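DisA protein (PDB 6CCA) probably transfers methyl groups to a carbon of a polyketide intermediate, building the gem-dimethyl group on the disorazol assembly line. Local coordinates at residues L284-D289 with Q320-L325. Residues are numbered along the deposited sequence; the frame is centred on the assembly and turned at random.
Sequences LDLEGD and QSIKRL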
ATOM      1  N   LEU A 284      12.309 -11.649   7.287  1.00 19.22           N
ATOM      2  CA  LEU A 284      12.067 -10.744   8.427  1.00 21.10           C
ATOM      3  C   LEU A 284      10.628 -10.481   8.633  1.00 19.62           C
ATOM      4  O   LEU A 284       9.887 -10.057   7.720  1.00 20.64           O
ATOM      5  CB  LEU A 284      12.707  -9.387   8.206  1.00 20.93           C
ATOM      6  CG  LEU A 284      12.519  -8.334   9.311  1.00 22.32           C
ATOM      7  CD1 LEU A 284      12.983  -8.757  10.699  1.00 23.53           C
ATOM      8  CD2 LEU A 284      13.382  -7.144   8.883  1.00 24.86           C
ATOM      9  N   ASP A 285      10.217 -10.692   9.888  1.00 21.13           N
ATOM     10  CA  ASP A 285       8.881 -10.465  10.343  1.00 24.07           C
ATOM     11  C   ASP A 285       9.020  -9.383  11.397  1.00 26.70           C
ATOM     12  O   ASP A 285       9.653  -9.633  12.418  1.00 26.61           O
ATOM     13  CB  ASP A 285       8.333 -11.710  11.013  1.00 27.06           C
ATOM     14  CG  ASP A 285       6.872 -11.526  11.469  1.00 32.32           C
ATOM     15  OD1 ASP A 285       6.388 -10.402  11.493  1.00 33.72           O
ATOM     16  OD2 ASP A 285       6.202 -12.513  11.765  1.00 30.89           O
ATOM     17  N   LEU A 286       8.525  -8.165  11.129  1.00 28.20           N
ATOM     18  CA  LEU A 286       8.857  -7.032  12.022  1.00 33.92           C
ATOM     19  C   LEU A 286       8.106  -7.149  13.352  1.00 38.83           C
ATOM     20  O   LEU A 286       8.569  -6.603  14.377  1.00 39.93           O
ATOM     21  CB  LEU A 286       8.483  -5.678  11.407  1.00 34.00           C
ATOM     22  CG  LEU A 286       9.412  -5.080  10.380  1.00 31.92           C
ATOM     23  CD1 LEU A 286       8.730  -3.828   9.799  1.00 33.02           C
ATOM     24  CD2 LEU A 286      10.790  -4.755  10.959  1.00 33.08           C
ATOM     25  N   GLU A 287       6.962  -7.842  13.280  1.00 37.12           N
ATOM     26  CA  GLU A 287       6.166  -8.183  14.438  1.00 42.78           C
ATOM     27  C   GLU A 287       6.843  -9.193  15.372  1.00 40.27           C
ATOM     28  O   GLU A 287       6.332  -9.470  16.417  1.00 39.92           O
ATOM     29  CB  GLU A 287       4.783  -8.687  14.012  1.00 41.84           C
ATOM     30  CG  GLU A 287       3.867  -7.560  13.441  1.00 43.39           C
ATOM     31  CD  GLU A 287       2.434  -8.017  13.185  1.00 41.07           C
ATOM     32  OE1 GLU A 287       2.084  -8.371  12.074  1.00 53.65           O
ATOM     33  OE2 GLU A 287       1.612  -8.052  14.097  1.00 42.98           O
ATOM     34  N   GLY A 288       7.976  -9.751  15.005  1.00 35.55           N
ATOM     35  CA  GLY A 288       8.694 -10.610  15.904  1.00 33.49           C
ATOM     36  C   GLY A 288       9.929  -9.949  16.417  1.00 33.15           C
ATOM     37  O   GLY A 288      10.088  -8.757  16.355  1.00 33.37           O
ATOM     38  N   ASP A 289      10.841 -10.754  16.869  1.00 32.67           N
ATOM     39  CA  ASP A 289      12.001 -10.256  17.522  1.00 38.60           C
ATOM     40  C   ASP A 289      13.101 -10.119  16.482  1.00 32.36           C
ATOM     41  O   ASP A 289      13.659 -11.106  16.027  1.00 30.27           O
ATOM     42  CB  ASP A 289      12.386 -11.231  18.647  1.00 42.33           C
ATOM     43  CG  ASP A 289      13.733 -10.930  19.283  1.00 48.01           C
ATOM     44  OD1 ASP A 289      14.506 -10.074  18.787  1.00 49.47           O
ATOM     45  OD2 ASP A 289      14.024 -11.596  20.301  1.00 49.44           O
ATOM     46  N   GLN A 320       8.402   1.055  16.354  1.00 22.04           N
ATOM     47  CA  GLN A 320       9.451   1.018  17.362  1.00 22.46           C
ATOM     48  C   GLN A 320      10.451  -0.034  16.980  1.00 22.55           C
ATOM     49  O   GLN A 320      11.637   0.171  17.208  1.00 21.47           O
ATOM     50  CB  GLN A 320       8.870   0.803  18.787  1.00 25.75           C
ATOM     51  CG  GLN A 320       8.163   2.040  19.315  1.00 26.15           C
ATOM     52  CD  GLN A 320       9.086   3.241  19.459  1.00 27.11           C
ATOM     53  OE1 GLN A 320      10.268   3.103  19.877  1.00 29.02           O
ATOM     54  NE2 GLN A 320       8.594   4.399  19.125  1.00 27.40           N
ATOM     55  N   SER A 321      10.037  -1.130  16.336  1.00 20.26           N
ATOM     56  CA  SER A 321      11.039  -2.113  15.924  1.00 20.99           C
ATOM     57  C   SER A 321      11.886  -1.559  14.805  1.00 19.81           C
ATOM     58  O   SER A 321      13.065  -1.828  14.728  1.00 16.27           O
ATOM     59  CB  SER A 321      10.462  -3.437  15.425  1.00 26.53           C
ATOM     60  OG  SER A 321       9.784  -4.053  16.438  1.00 30.63           O
ATOM     61  N   ILE A 322      11.241  -0.805  13.908  1.00 18.36           N
ATOM     62  CA  ILE A 322      11.997  -0.079  12.841  1.00 17.69           C
ATOM     63  C   ILE A 322      13.060   0.869  13.451  1.00 19.00           C
ATOM     64  O   ILE A 322      14.207   0.897  12.998  1.00 16.70           O
ATOM     65  CB  ILE A 322      11.023   0.651  11.920  1.00 17.06           C
ATOM     66  CG1 ILE A 322      10.320  -0.417  11.090  1.00 18.24           C
ATOM     67  CG2 ILE A 322      11.724   1.622  10.988  1.00 17.99           C
ATOM     68  CD1 ILE A 322       9.165   0.131  10.231  1.00 20.00           C
ATOM     69  N   LYS A 323      12.662   1.608  14.483  1.00 18.71           N
ATOM     70  CA  LYS A 323      13.577   2.486  15.220  1.00 18.51           C
ATOM     71  C   LYS A 323      14.736   1.744  15.875  1.00 19.62           C
ATOM     72  O   LYS A 323      15.829   2.258  15.910  1.00 22.49           O
ATOM     73  CB  LYS A 323      12.823   3.330  16.256  1.00 18.90           C
ATOM     74  CG  LYS A 323      11.987   4.379  15.612  1.00 21.33           C
ATOM     75  CD  LYS A 323      11.423   5.357  16.600  1.00 21.71           C
ATOM     76  CE  LYS A 323      12.373   6.502  16.900  1.00 21.52           C
ATOM     77  NZ  LYS A 323      11.910   7.183  18.142  1.00 19.16           N
ATOM     78  N   ARG A 324      14.514   0.519  16.302  1.00 20.92           N
ATOM     79  CA  ARG A 324      15.581  -0.320  16.873  1.00 22.03           C
ATOM     80  C   ARG A 324      16.583  -0.663  15.802  1.00 19.83           C
ATOM     81  O   ARG A 324      17.767  -0.594  16.050  1.00 19.30           O
ATOM     82  CB  ARG A 324      14.980  -1.612  17.475  1.00 25.65           C
ATOM     83  CG  ARG A 324      16.004  -2.589  18.057  1.00 33.52           C
ATOM     84  CD  ARG A 324      15.343  -3.562  19.049  1.00 42.43           C
ATOM     85  NE  ARG A 324      14.661  -2.795  20.112  1.00 53.28           N
ATOM     86  CZ  ARG A 324      15.304  -2.106  21.075  1.00 56.35           C
ATOM     87  NH1 ARG A 324      16.641  -2.088  21.134  1.00 62.03           N
ATOM     88  NH2 ARG A 324      14.607  -1.424  21.983  1.00 50.39           N
ATOM     89  N   LEU A 325      16.096  -1.024  14.607  1.00 17.27           N
ATOM     90  CA  LEU A 325      16.942  -1.402  13.494  1.00 17.60           C
ATOM     91  C   LEU A 325      17.689  -0.210  12.874  1.00 15.48           C
ATOM     92  O   LEU A 325      18.803  -0.357  12.379  1.00 16.10           O
ATOM     93  CB  LEU A 325      16.127  -2.037  12.385  1.00 18.77           C
ATOM     94  CG  LEU A 325      15.564  -3.420  12.732  1.00 22.40           C
ATOM     95  CD1 LEU A 325      14.439  -3.836  11.829  1.00 24.69           C
ATOM     96  CD2 LEU A 325      16.687  -4.466  12.700  1.00 26.77           C
TER
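L286 lays its forked end across I322 and L325 of helix 315-325, one methyl to each, in the methyltransferase domain. It illustrates how a loop of an alpha/beta fold with a mixed sheet is tied to a helix flanking that sheet: between strands 279-281 and 300-306 the chain makes a tight turn, and one leucine in the bend packs against the side of the helix. The turn is a type I beta turn from D285 to G288, closed by G288 N to D285 O at 3.1 Å, and a weak hydrogen bond from E287 N to D285 OD1 joins its first and third residues. The L286 side chain leaves the backbone toward the helix, and chi1 of -80° sets CG beside its own backbone N. CD1 rests at 4.0 Å from both CG1 and CD1 of I322, while CD2 reaches L325 CD1 at 3.9 Å. I322 and L325, three residues apart, thus receive the two branches separately. L286 also touches T318 of the same helix; V231, against L286, and L229, against L325, extend the apolar patch onto strand 226-231. At the polar margin, one turn before L325, S321 OG lies 3.5 Å from L286 O, a long, weak hydrogen bond.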